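Local coordinates for protein endoribonuclease AbiQ (Lactococcus lactis, PDB 4GLK) that cleaves RNA as the toxin of a type III toxin-antitoxin system and is neutralised by its cognate RNA antitoxin AntiQ, at residues K65-S68 with R69-T72; L119-M122 with K123-E127; E143-G146 with Y147-K150; S152-F155 with K156-E159. The protein carries 1 engineered substitution. All coordinates share one frame; numbering follows the deposited sequence.

Interaction 1. Residues K65-S68 with R69-T72; sequences KKRS and RIVT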
ATOM      1  N   LYS A  65       0.948 -14.069  -7.861  1.00 45.12           N
ATOM      2  CA  LYS A  65       2.211 -14.490  -8.475  1.00 44.85           C
ATOM      3  C   LYS A  65       2.258 -14.002  -9.920  1.00 49.00           C
ATOM      4  O   LYS A  65       3.320 -13.612 -10.395  1.00 49.34           O
ATOM      5  CB  LYS A  65       2.333 -16.024  -8.435  1.00 46.93           C
ATOM      6  CG  LYS A  65       3.366 -16.560  -7.470  1.00 59.31           C
ATOM      7  CD  LYS A  65       4.289 -17.575  -8.162  1.00 69.79           C
ATOM      8  CE  LYS A  65       4.803 -18.691  -7.253  1.00 77.35           C
ATOM      9  NZ  LYS A  65       6.266 -18.619  -7.053  1.00 82.44           N
ATOM     10  N   LYS A  66       1.107 -14.010 -10.610  1.00 44.11           N
ATOM     11  CA  LYS A  66       0.993 -13.582 -11.999  1.00 43.43           C
ATOM     12  C   LYS A  66       1.095 -12.050 -12.114  1.00 45.31           C
ATOM     13  O   LYS A  66       1.384 -11.532 -13.197  1.00 44.82           O
ATOM     14  CB  LYS A  66      -0.329 -14.081 -12.602  1.00 46.26           C
ATOM     15  N   ARG A  67       0.853 -11.334 -10.998  1.00 38.70           N
ATOM     16  CA  ARG A  67       0.965  -9.885 -11.002  1.00 36.14           C
ATOM     17  C   ARG A  67       2.220  -9.348 -10.278  1.00 32.88           C
ATOM     18  O   ARG A  67       2.180  -8.303  -9.633  1.00 30.74           O
ATOM     19  CB  ARG A  67      -0.359  -9.185 -10.653  1.00 38.27           C
ATOM     20  CG  ARG A  67      -1.061  -9.644  -9.383  1.00 50.85           C
ATOM     21  CD  ARG A  67      -2.492  -9.121  -9.315  1.00 53.52           C
ATOM     22  NE  ARG A  67      -3.350  -9.648 -10.381  1.00 52.96           N
ATOM     23  CZ  ARG A  67      -4.668  -9.468 -10.436  1.00 75.56           C
ATOM     24  NH1 ARG A  67      -5.292  -8.776  -9.491  1.00 63.61           N
ATOM     25  NH2 ARG A  67      -5.373  -9.985 -11.434  1.00 67.32           N
ATOM     26  N   SER A  68       3.356 -10.043 -10.457  1.00 27.22           N
ATOM     27  CA  SER A  68       4.646  -9.670  -9.863  1.00 26.57           C
ATOM     28  C   SER A  68       5.148  -8.259 -10.246  1.00 27.75           C
ATOM     29  O   SER A  68       5.979  -7.726  -9.538  1.00 25.05           O
ATOM     30  CB  SER A  68       5.706 -10.739 -10.119  1.00 29.23           C
ATOM     31  OG  SER A  68       6.229 -10.656 -11.433  1.00 40.14           O
ATOM     32  N   ARG A  69       4.619  -7.642 -11.333  1.00 26.35           N
ATOM     33  CA  ARG A  69       4.969  -6.265 -11.730  1.00 26.33           C
ATOM     34  C   ARG A  69       4.326  -5.204 -10.815  1.00 28.08           C
ATOM     35  O   ARG A  69       4.733  -4.041 -10.826  1.00 27.10           O
ATOM     36  CB  ARG A  69       4.456  -5.989 -13.147  1.00 27.81           C
ATOM     37  CG  ARG A  69       5.388  -6.467 -14.243  1.00 37.34           C
ATOM     38  CD  ARG A  69       4.767  -6.244 -15.602  1.00 36.48           C
ATOM     39  NE  ARG A  69       3.801  -7.284 -15.911  1.00 44.12           N
ATOM     40  CZ  ARG A  69       3.175  -7.414 -17.075  1.00 61.02           C
ATOM     41  NH1 ARG A  69       3.403  -6.534 -18.050  1.00 48.95           N
ATOM     42  NH2 ARG A  69       2.325  -8.407 -17.280  1.00 44.52           N
ATOM     43  N   ILE A  70       3.325  -5.608 -10.047  1.00 24.38           N
ATOM     44  CA  ILE A  70       2.454  -4.739  -9.263  1.00 24.09           C
ATOM     45  C   ILE A  70       2.280  -5.135  -7.802  1.00 25.05           C
ATOM     46  O   ILE A  70       1.859  -4.322  -6.998  1.00 22.90           O
ATOM     47  CB  ILE A  70       1.132  -4.776 -10.091  1.00 28.45           C
ATOM     48  CG1 ILE A  70       0.746  -3.438 -10.629  1.00 28.55           C
ATOM     49  CG2 ILE A  70      -0.013  -5.644  -9.601  1.00 31.76           C
ATOM     50  CD1 ILE A  70       1.305  -3.277 -11.855  1.00 30.24           C
ATOM     51  N   VAL A  71       2.581  -6.378  -7.474  1.00 21.82           N
ATOM     52  CA  VAL A  71       2.432  -6.909  -6.125  1.00 22.19           C
ATOM     53  C   VAL A  71       3.786  -7.407  -5.632  1.00 25.51           C
ATOM     54  O   VAL A  71       4.479  -8.103  -6.380  1.00 22.91           O
ATOM     55  CB  VAL A  71       1.381  -8.059  -6.097  1.00 26.22           C
ATOM     56  CG1 VAL A  71       1.506  -8.907  -4.831  1.00 26.46           C
ATOM     57  CG2 VAL A  71      -0.038  -7.529  -6.256  1.00 25.49           C
ATOM     58  N   THR A  72       4.162  -7.036  -4.382  1.00 22.21           N
ATOM     59  CA  THR A  72       5.347  -7.576  -3.726  1.00 22.80           C
ATOM     60  C   THR A  72       4.883  -8.614  -2.710  1.00 27.69           C
ATOM     61  O   THR A  72       4.046  -8.326  -1.854  1.00 26.59           O
ATOM     62  CB  THR A  72       6.225  -6.502  -3.064  1.00 27.45           C
ATOM     63  OG1 THR A  72       6.674  -5.625  -4.067  1.00 30.61           O
ATOM     64  CG2 THR A  72       7.467  -7.094  -2.412  1.00 24.26           C
TER
HETATM   65  O   HOH W   1       2.948  -8.846 -13.563  1.00 26.28           O
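Arg67 meets Ile70 and Val71 across a tight turn, with the near part of its side chain crossing both at a slant. Arg67 CB lies against CG2 of Ile70 at 3.7 Å. Arg67 CG reaches CG2 of Val71 at 3.9 Å. CG of Arg67 sits between the backbone N and the carbonyl carbon (chi1 52°), which keeps the first methylenes beside the two branched residues. The chain then bends at chi3 and carries the guanidinium away from the turn.

The same residue holds the turn through its backbone. Arg67 O accepts two hydrogen bonds, from Val71 N at 2.9 Å and from Ile70 N at 3.0 Å. Val71 N lies nearly in line with the C=O bond, while Ile70 N comes from above the carbonyl plane. CG2 of Ile70 also packs on this oxygen, 3.4 Å from Arg67 O.

A water bridges the turn. It donates to Lys66 O and accepts from Arg69 N and Arg69 NE, the latter at 2.9 Å. It lies in the plane of the Arg69 guanidinium, at its edge. Through its bonds it links the Arg69 side chain to Lys66 O.

The turn links helix 58-66 to edge strand 71-76. Ile70 and Val71 pack on strand 79-94. Arg67 and Arg69 lie against helix 146-151, where Arg69 makes a cation-pi contact with Tyr147. Lys132 of helix 126-143 bonds to Ser68 O and Val71 O.

Interaction 2. Residues L119-M122 with K123-E127; sequences LIYM and KSISE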
ATOM      1  N   LEU A 119       6.716  -6.412   8.726  1.00 24.34           N
ATOM      2  CA  LEU A 119       7.448  -5.139   8.783  1.00 24.34           C
ATOM      3  C   LEU A 119       8.946  -5.364   8.818  1.00 29.63           C
ATOM      4  O   LEU A 119       9.654  -4.669   8.095  1.00 29.86           O
ATOM      5  CB  LEU A 119       7.034  -4.315  10.007  1.00 24.07           C
ATOM      6  CG  LEU A 119       7.389  -2.834   9.989  1.00 27.41           C
ATOM      7  CD1 LEU A 119       6.853  -2.137   8.732  1.00 23.68           C
ATOM      8  CD2 LEU A 119       6.815  -2.174  11.207  1.00 27.52           C
ATOM      9  N   ILE A 120       9.450  -6.318   9.645  1.00 26.40           N
ATOM     10  CA  ILE A 120      10.903  -6.580   9.626  1.00 27.55           C
ATOM     11  C   ILE A 120      11.365  -6.983   8.203  1.00 29.91           C
ATOM     12  O   ILE A 120      12.405  -6.506   7.746  1.00 30.12           O
ATOM     13  CB  ILE A 120      11.518  -7.440  10.789  1.00 31.85           C
ATOM     14  CG1 ILE A 120      11.994  -8.829  10.355  1.00 33.04           C
ATOM     15  CG2 ILE A 120      10.695  -7.465  12.083  1.00 33.83           C
ATOM     16  CD1 ILE A 120      13.410  -9.095  10.746  1.00 44.34           C
ATOM     17  N   TYR A 121      10.545  -7.803   7.489  1.00 23.48           N
ATOM     18  CA  TYR A 121      10.854  -8.208   6.128  1.00 21.77           C
ATOM     19  C   TYR A 121      10.844  -7.006   5.184  1.00 25.02           C
ATOM     20  O   TYR A 121      11.785  -6.821   4.422  1.00 22.43           O
ATOM     21  CB  TYR A 121       9.929  -9.312   5.615  1.00 21.40           C
ATOM     22  CG  TYR A 121      10.296  -9.739   4.207  1.00 20.37           C
ATOM     23  CD1 TYR A 121      11.447 -10.487   3.961  1.00 22.84           C
ATOM     24  CD2 TYR A 121       9.534  -9.336   3.116  1.00 19.61           C
ATOM     25  CE1 TYR A 121      11.819 -10.835   2.665  1.00 23.20           C
ATOM     26  CE2 TYR A 121       9.908  -9.658   1.817  1.00 19.75           C
ATOM     27  CZ  TYR A 121      11.049 -10.411   1.596  1.00 24.73           C
ATOM     28  OH  TYR A 121      11.384 -10.785   0.323  1.00 24.66           O
ATOM     29  N   MET A 122       9.792  -6.194   5.260  1.00 23.77           N
ATOM     30  CA  MET A 122       9.622  -4.989   4.436  1.00 23.82           C
ATOM     31  C   MET A 122      10.776  -4.006   4.611  1.00 28.61           C
ATOM     32  O   MET A 122      11.291  -3.498   3.620  1.00 28.51           O
ATOM     33  CB  MET A 122       8.283  -4.328   4.741  1.00 25.33           C
ATOM     34  CG  MET A 122       7.127  -5.098   4.183  1.00 28.20           C
ATOM     35  SD  MET A 122       5.590  -4.198   4.413  1.00 31.14           S
ATOM     36  CE  MET A 122       5.918  -2.884   3.374  1.00 29.63           C
ATOM     37  N   LYS A 123      11.234  -3.810   5.859  1.00 25.62           N
ATOM     38  CA  LYS A 123      12.388  -2.946   6.163  1.00 25.83           C
ATOM     39  C   LYS A 123      13.660  -3.460   5.507  1.00 27.53           C
ATOM     40  O   LYS A 123      14.401  -2.657   4.944  1.00 25.87           O
ATOM     41  CB  LYS A 123      12.595  -2.790   7.677  1.00 28.13           C
ATOM     42  CG  LYS A 123      11.588  -1.867   8.323  1.00 33.29           C
ATOM     43  CD  LYS A 123      12.169  -1.312   9.608  1.00 46.34           C
ATOM     44  CE  LYS A 123      11.179  -0.469  10.350  1.00 56.75           C
ATOM     45  NZ  LYS A 123      10.268  -1.285  11.185  1.00 74.12           N
ATOM     46  N   SER A 124      13.871  -4.807   5.500  1.00 24.66           N
ATOM     47  CA  SER A 124      15.023  -5.442   4.859  1.00 24.84           C
ATOM     48  C   SER A 124      14.998  -5.308   3.323  1.00 29.53           C
ATOM     49  O   SER A 124      16.050  -5.424   2.687  1.00 30.75           O
ATOM     50  CB  SER A 124      15.114  -6.915   5.250  1.00 29.74           C
ATOM     51  OG  SER A 124      14.208  -7.721   4.506  1.00 37.69           O
ATOM     52  N   ILE A 125      13.796  -5.147   2.731  1.00 25.27           N
ATOM     53  CA  ILE A 125      13.630  -4.982   1.276  1.00 24.36           C
ATOM     54  C   ILE A 125      13.073  -3.573   0.923  1.00 25.38           C
ATOM     55  O   ILE A 125      12.399  -3.420  -0.093  1.00 26.99           O
ATOM     56  CB  ILE A 125      12.808  -6.158   0.641  1.00 28.12           C
ATOM     57  CG1 ILE A 125      11.322  -6.162   1.078  1.00 28.16           C
ATOM     58  CG2 ILE A 125      13.477  -7.519   0.898  1.00 28.96           C
ATOM     59  CD1 ILE A 125      10.345  -6.620  -0.026  1.00 29.66           C
ATOM     60  N   SER A 126      13.360  -2.549   1.756  1.00 20.13           N
ATOM     61  CA  SER A 126      12.851  -1.186   1.542  1.00 20.56           C
ATOM     62  C   SER A 126      13.272  -0.545   0.227  1.00 25.77           C
ATOM     63  O   SER A 126      12.472   0.184  -0.349  1.00 25.87           O
ATOM     64  CB  SER A 126      13.157  -0.277   2.730  1.00 23.30           C
ATOM     65  OG  SER A 126      14.554  -0.209   2.935  1.00 33.07           O
ATOM     66  N   GLU A 127      14.503  -0.835  -0.269  1.00 24.48           N
ATOM     67  CA  GLU A 127      14.987  -0.331  -1.569  1.00 24.59           C
ATOM     68  C   GLU A 127      14.126  -0.898  -2.734  1.00 26.77           C
ATOM     69  O   GLU A 127      13.784  -0.181  -3.671  1.00 26.58           O
ATOM     70  CB  GLU A 127      16.456  -0.715  -1.772  1.00 26.46           C
ATOM     71  CG  GLU A 127      17.109   0.070  -2.894  1.00 42.72           C
ATOM     72  CD  GLU A 127      18.552  -0.264  -3.228  1.00 81.04           C
ATOM     73  OE1 GLU A 127      19.228  -0.932  -2.410  1.00 84.39           O
ATOM     74  OE2 GLU A 127      19.002   0.140  -4.326  1.00 79.43           O
TER
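Ser124 OG donates a short hydrogen bond to Tyr121 O, 2.6 Å away. The hydroxyl meets the carbonyl in its plane, on a lone pair. A chi1 of 79° at Ser124 brings OG back to this carbonyl. Two regular helical bonds run beside it. Lys123 N donates to Leu119 O at 2.9 Å, and Ser124 N donates to Ile120 O at 3.2 Å. The pattern then frays. Ile125 N is shared between Tyr121 O and Met122 O, and both bonds are weak. Ile125 has left helical backbone angles and also takes the N-cap position of the next helix. Ser126 OG adds a bond to Lys123 O at 3.2 Å, across the break.

The packing centres on Tyr121 and Ile125. CD1 of Ile125 touches CE2 of Tyr121 at 3.6 Å. CG2 of Ile125 makes an off-centre CH-pi contact, 4.3 Å from the centroid of the Tyr121 ring. The two methyls thus lie by the hydroxyl half of the ring, CD1 near CE2 and CG2 near CZ. Farther out, the Lys123 chain runs past Leu119, and a bend at chi4 (83°) brings Lys123 NZ to 3.5 Å from CG of Leu119. NZ also bonds to a glycerol, probably from the crystallisation liquor.

This is the junction of helices 110-124 and 126-143. Tyr121 and Met122 pack on Leu74 of strand 71-76. Ile80 and Leu87 of strand 79-94 lie against Tyr121 and Met122 respectively, and Ile125 touches Thr72.

Interaction 3. Residues E143-G146 with Y147-K150; sequences EKDG and YYLK
Asp145 O accepts a hydrogen bond from Leu149 N at 2.9 Å. This bond belongs to the first turn of helix 146-151. The Asp145 side chain caps the same end. Asp145 OD1 accepts from Tyr147 N at 3.1 Å, though this bond is weak. CG stands opposite the backbone N (chi1 178°), which swings the carboxylate across the first turn.

Asp145 OD1 also meets the edge of the Tyr148 ring, in the ring plane, 3.3 Å from Tyr148 CD1. The carboxylate and ring planes are 85° apart, nearly perpendicular. The partly positive C-H edge of the ring probably suits the negative oxygen. OD2 has a long, weak ion pair with Lys139.

Leu149 is directed toward segment 143-146, and Leu149 CD1 touches Lys144 CG at 3.5 Å. Lys150 N makes a weak bond to Gly146 O at 3.4 Å.

Lys144 leaves the preceding helix with positive phi, and Asp145 takes the N-cap position of the next. The contact is a tight break between helices 126-143 and 146-151, with an aspartate N-cap whose side chain makes only a weak capping bond to the backbone.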
ATOM      1  N   GLU A 143       4.273   7.044 -18.440  1.00 37.14           N
ATOM      2  CA  GLU A 143       4.424   6.237 -19.641  1.00 37.31           C
ATOM      3  C   GLU A 143       3.073   5.846 -20.203  1.00 43.07           C
ATOM      4  O   GLU A 143       2.953   5.661 -21.415  1.00 42.90           O
ATOM      5  CB  GLU A 143       5.219   4.967 -19.323  1.00 38.77           C
ATOM      6  CG  GLU A 143       6.097   4.480 -20.441  1.00 52.20           C
ATOM      7  CD  GLU A 143       6.979   3.287 -20.121  1.00 74.13           C
ATOM      8  OE1 GLU A 143       7.109   2.405 -20.994  1.00 70.87           O
ATOM      9  OE2 GLU A 143       7.587   3.247 -19.030  1.00 69.95           O
ATOM     10  N   LYS A 144       2.063   5.697 -19.324  1.00 41.37           N
ATOM     11  CA  LYS A 144       0.711   5.289 -19.698  1.00 41.66           C
ATOM     12  C   LYS A 144       0.717   3.871 -20.326  1.00 45.44           C
ATOM     13  O   LYS A 144      -0.091   3.576 -21.203  1.00 45.34           O
ATOM     14  CB  LYS A 144       0.028   6.352 -20.598  1.00 44.43           C
ATOM     15  CG  LYS A 144      -1.055   7.212 -19.918  1.00 55.56           C
ATOM     16  CD  LYS A 144      -0.589   8.379 -19.008  1.00 65.22           C
ATOM     17  CE  LYS A 144       0.490   9.268 -19.584  1.00 82.46           C
ATOM     18  NZ  LYS A 144       0.129   9.897 -20.894  1.00 92.24           N
ATOM     19  N   ASP A 145       1.633   2.999 -19.823  1.00 41.25           N
ATOM     20  CA  ASP A 145       1.800   1.574 -20.191  1.00 39.64           C
ATOM     21  C   ASP A 145       0.506   0.851 -19.876  1.00 42.26           C
ATOM     22  O   ASP A 145      -0.016   0.973 -18.766  1.00 41.93           O
ATOM     23  CB  ASP A 145       2.959   0.933 -19.405  1.00 40.22           C
ATOM     24  CG  ASP A 145       3.202  -0.550 -19.646  1.00 48.06           C
ATOM     25  OD1 ASP A 145       2.363  -1.375 -19.204  1.00 48.51           O
ATOM     26  OD2 ASP A 145       4.281  -0.893 -20.176  1.00 50.04           O
ATOM     27  N   GLY A 146       0.023   0.110 -20.870  1.00 37.75           N
ATOM     28  CA  GLY A 146      -1.220  -0.649 -20.853  1.00 36.50           C
ATOM     29  C   GLY A 146      -1.509  -1.453 -19.608  1.00 37.17           C
ATOM     30  O   GLY A 146      -2.553  -1.264 -18.991  1.00 37.33           O
ATOM     31  N   TYR A 147      -0.589  -2.355 -19.237  1.00 32.13           N
ATOM     32  CA  TYR A 147      -0.767  -3.242 -18.092  1.00 30.75           C
ATOM     33  C   TYR A 147      -0.882  -2.484 -16.768  1.00 33.47           C
ATOM     34  O   TYR A 147      -1.770  -2.770 -15.969  1.00 33.75           O
ATOM     35  CB  TYR A 147       0.326  -4.338 -18.049  1.00 30.69           C
ATOM     36  CG  TYR A 147       0.202  -5.277 -16.863  1.00 30.22           C
ATOM     37  CD1 TYR A 147      -0.562  -6.434 -16.942  1.00 31.19           C
ATOM     38  CD2 TYR A 147       0.847  -5.000 -15.659  1.00 30.19           C
ATOM     39  CE1 TYR A 147      -0.680  -7.298 -15.857  1.00 32.88           C
ATOM     40  CE2 TYR A 147       0.714  -5.840 -14.557  1.00 30.79           C
ATOM     41  CZ  TYR A 147      -0.045  -6.992 -14.662  1.00 39.51           C
ATOM     42  OH  TYR A 147      -0.167  -7.821 -13.577  1.00 39.21           O
ATOM     43  N   TYR A 148       0.015  -1.527 -16.546  1.00 28.66           N
ATOM     44  CA  TYR A 148       0.048  -0.746 -15.316  1.00 27.74           C
ATOM     45  C   TYR A 148      -1.125   0.221 -15.173  1.00 31.44           C
ATOM     46  O   TYR A 148      -1.686   0.312 -14.081  1.00 30.40           O
ATOM     47  CB  TYR A 148       1.385  -0.013 -15.184  1.00 28.28           C
ATOM     48  CG  TYR A 148       2.570  -0.931 -14.975  1.00 28.37           C
ATOM     49  CD1 TYR A 148       3.184  -1.571 -16.048  1.00 29.54           C
ATOM     50  CD2 TYR A 148       3.142  -1.076 -13.716  1.00 29.09           C
ATOM     51  CE1 TYR A 148       4.313  -2.370 -15.867  1.00 31.54           C
ATOM     52  CE2 TYR A 148       4.266  -1.874 -13.519  1.00 30.58           C
ATOM     53  CZ  TYR A 148       4.847  -2.523 -14.596  1.00 40.09           C
ATOM     54  OH  TYR A 148       5.961  -3.295 -14.388  1.00 42.21           O
ATOM     55  N   LEU A 149      -1.485   0.944 -16.253  1.00 29.35           N
ATOM     56  CA  LEU A 149      -2.577   1.934 -16.269  1.00 30.93           C
ATOM     57  C   LEU A 149      -3.890   1.312 -15.840  1.00 34.15           C
ATOM     58  O   LEU A 149      -4.587   1.883 -15.007  1.00 33.18           O
ATOM     59  CB  LEU A 149      -2.770   2.500 -17.693  1.00 31.98           C
ATOM     60  CG  LEU A 149      -2.583   3.996 -17.949  1.00 38.08           C
ATOM     61  CD1 LEU A 149      -2.954   4.307 -19.377  1.00 38.71           C
ATOM     62  CD2 LEU A 149      -3.463   4.858 -17.028  1.00 40.45           C
ATOM     63  N   LYS A 150      -4.223   0.137 -16.420  1.00 31.08           N
ATOM     64  CA  LYS A 150      -5.459  -0.595 -16.155  1.00 30.51           C
ATOM     65  C   LYS A 150      -5.610  -1.157 -14.734  1.00 33.17           C
ATOM     66  O   LYS A 150      -6.737  -1.274 -14.244  1.00 34.00           O
ATOM     67  CB  LYS A 150      -5.710  -1.656 -17.234  1.00 32.21           C
ATOM     68  CG  LYS A 150      -4.868  -2.924 -17.131  1.00 40.09           C
ATOM     69  CD  LYS A 150      -5.237  -3.889 -18.238  1.00 45.57           C
ATOM     70  CE  LYS A 150      -4.661  -5.256 -18.005  1.00 51.50           C
ATOM     71  NZ  LYS A 150      -5.392  -5.971 -16.932  1.00 53.42           N
TER

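Interaction 4. Residues S152-F155 with K156-E159; sequences SCDF and KLLE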
ATOM      1  N   SER A 152      -3.665   0.045 -11.994  1.00 28.24           N
ATOM      2  CA  SER A 152      -3.381   1.005 -10.952  1.00 29.69           C
ATOM      3  C   SER A 152      -4.331   2.143 -10.820  1.00 32.28           C
ATOM      4  O   SER A 152      -5.107   2.425 -11.732  1.00 29.95           O
ATOM      5  CB  SER A 152      -1.930   1.468 -11.003  1.00 36.20           C
ATOM      6  OG  SER A 152      -1.659   2.022 -12.276  1.00 52.95           O
ATOM      7  N   CYS A 153      -4.312   2.756  -9.628  1.00 31.11           N
ATOM      8  CA  CYS A 153      -5.076   3.937  -9.254  1.00 32.51           C
ATOM      9  C   CYS A 153      -4.647   5.035 -10.205  1.00 34.81           C
ATOM     10  O   CYS A 153      -3.500   5.037 -10.669  1.00 33.99           O
ATOM     11  CB  CYS A 153      -4.755   4.329  -7.813  1.00 34.09           C
ATOM     12  SG  CYS A 153      -5.474   3.242  -6.548  1.00 39.12           S
ATOM     13  N   ASP A 154      -5.528   5.993 -10.473  1.00 30.53           N
ATOM     14  CA  ASP A 154      -5.153   7.136 -11.302  1.00 28.59           C
ATOM     15  C   ASP A 154      -4.401   8.041 -10.307  1.00 29.85           C
ATOM     16  O   ASP A 154      -5.024   8.860  -9.636  1.00 29.56           O
ATOM     17  CB  ASP A 154      -6.415   7.805 -11.877  1.00 30.15           C
ATOM     18  CG  ASP A 154      -6.162   8.963 -12.826  1.00 40.08           C
ATOM     19  OD1 ASP A 154      -5.021   9.480 -12.844  1.00 40.42           O
ATOM     20  OD2 ASP A 154      -7.125   9.385 -13.520  1.00 43.25           O
ATOM     21  N   PHE A 155      -3.073   7.799 -10.147  1.00 23.95           N
ATOM     22  CA  PHE A 155      -2.203   8.477  -9.184  1.00 22.60           C
ATOM     23  C   PHE A 155      -2.262   9.997  -9.192  1.00 28.53           C
ATOM     24  O   PHE A 155      -2.338  10.607  -8.129  1.00 28.77           O
ATOM     25  CB  PHE A 155      -0.757   7.952  -9.258  1.00 23.43           C
ATOM     26  CG  PHE A 155      -0.605   6.476  -8.970  1.00 23.40           C
ATOM     27  CD1 PHE A 155      -1.087   5.927  -7.784  1.00 23.52           C
ATOM     28  CD2 PHE A 155       0.052   5.642  -9.866  1.00 24.48           C
ATOM     29  CE1 PHE A 155      -0.980   4.561  -7.537  1.00 24.03           C
ATOM     30  CE2 PHE A 155       0.158   4.267  -9.616  1.00 27.60           C
ATOM     31  CZ  PHE A 155      -0.341   3.739  -8.442  1.00 24.41           C
ATOM     32  N   LYS A 156      -2.221  10.606 -10.381  1.00 28.09           N
ATOM     33  CA  LYS A 156      -2.279  12.058 -10.558  1.00 27.60           C
ATOM     34  C   LYS A 156      -3.588  12.709 -10.145  1.00 30.92           C
ATOM     35  O   LYS A 156      -3.572  13.775  -9.521  1.00 29.84           O
ATOM     36  CB  LYS A 156      -1.863  12.435 -11.971  1.00 30.35           C
ATOM     37  CG  LYS A 156      -0.416  12.918 -12.028  1.00 43.43           C
ATOM     38  CD  LYS A 156       0.654  11.892 -11.749  1.00 47.97           C
ATOM     39  CE  LYS A 156       1.984  12.362 -12.285  1.00 51.27           C
ATOM     40  NZ  LYS A 156       2.691  13.244 -11.327  1.00 53.69           N
ATOM     41  N   LEU A 157      -4.712  12.067 -10.463  1.00 29.45           N
ATOM     42  CA  LEU A 157      -6.043  12.530 -10.060  1.00 30.31           C
ATOM     43  C   LEU A 157      -6.137  12.490  -8.509  1.00 33.12           C
ATOM     44  O   LEU A 157      -6.628  13.441  -7.898  1.00 31.97           O
ATOM     45  CB  LEU A 157      -7.125  11.632 -10.706  1.00 31.12           C
ATOM     46  CG  LEU A 157      -8.572  11.790 -10.207  1.00 36.82           C
ATOM     47  CD1 LEU A 157      -9.221  13.028 -10.792  1.00 36.74           C
ATOM     48  CD2 LEU A 157      -9.410  10.561 -10.545  1.00 38.77           C
ATOM     49  N   LEU A 158      -5.602  11.419  -7.889  1.00 28.69           N
ATOM     50  CA  LEU A 158      -5.595  11.261  -6.436  1.00 28.66           C
ATOM     51  C   LEU A 158      -4.756  12.364  -5.778  1.00 29.55           C
ATOM     52  O   LEU A 158      -5.183  12.921  -4.782  1.00 28.03           O
ATOM     53  CB  LEU A 158      -5.106   9.865  -6.018  1.00 28.46           C
ATOM     54  CG  LEU A 158      -5.996   8.652  -6.319  1.00 33.60           C
ATOM     55  CD1 LEU A 158      -5.299   7.381  -5.903  1.00 32.48           C
ATOM     56  CD2 LEU A 158      -7.301   8.687  -5.515  1.00 37.39           C
ATOM     57  N   GLU A 159      -3.620  12.721  -6.385  1.00 25.98           N
ATOM     58  CA  GLU A 159      -2.749  13.806  -5.938  1.00 26.70           C
ATOM     59  C   GLU A 159      -3.474  15.146  -5.992  1.00 32.81           C
ATOM     60  O   GLU A 159      -3.400  15.889  -5.024  1.00 32.38           O
ATOM     61  CB  GLU A 159      -1.472  13.874  -6.782  1.00 27.90           C
ATOM     62  CG  GLU A 159      -0.450  12.811  -6.420  1.00 33.31           C
ATOM     63  CD  GLU A 159       0.795  12.763  -7.287  1.00 36.61           C
ATOM     64  OE1 GLU A 159       1.611  11.838  -7.091  1.00 34.12           O
ATOM     65  OE2 GLU A 159       0.976  13.661  -8.135  1.00 36.39           O
TER
HETATM   66  O   HOH W   2      -2.101   9.070 -13.164  1.00 36.89           O
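Asp154 O accepts from Leu158 N at 3.2 Å. One residue on, Phe155 O accepts from Glu159 N at 3.0 Å. These bonds open the helix. Asp154 holds the N-cap position, and a water joins its side chain to the first turn. The water donates to Asp154 OD1 at 3.0 Å and accepts from Lys156 N at 3.2 Å. Asp154 N bonds to Glu20. At the helix start, Phe155 N makes a weak bond to Cys153 O, giving an inverse gamma turn centred on Asp154. Cys153 O lies over the centre of the Phe155 ring, 3.6 Å above its plane.

The Asp154 carboxylate also comes alongside Leu157. Asp154 CG approaches CB of Leu157 at 3.5 Å, and the two side chains cross at about a right angle. Leu158 points back to the loop and sets its CD1 on CB of Cys153 at 3.6 Å.

Lys156 NZ and Glu159 OE2 form a long salt bridge, 3.6 Å apart. Both residues have stronger partners. Lys156 NZ bonds to Tyr137, and Glu159 OE1 bonds to Tyr46 and Tyr137. The Glu159 chain runs straight beyond CG (chi2 176°) to reach them.

The segment leads from helix 146-151 into helix 155-166. Phe155 touches Val136 of helix 126-143 and Met92 of strand 79-94. Leu158 touches Ile93 and Pro94, and Cys153 pairs by backbone with His90.

How the interactions relate
All four interactions are local turns at helix ends. Interactions 1 and 4 are partly buried and lie against strand 79-94. Interactions 2 and 3 are closer to the surface. Helix 126-143 runs from interaction 2 to interaction 3, and their centres are about 27 Å apart. Interactions 1 and 3 touch closely: the tyrosines of helix 146-151 lie on Arg67, Arg69 and Ile70. Thr72 of interaction 1 also packs on Ile125 of interaction 2. The N-caps of helices 146-151 and 155-166 differ: Asp145 makes a weak direct bond to a backbone N-H, whereas Asp154 works through water. Interaction 2 relies on a serine hydroxyl and aromatic packing instead.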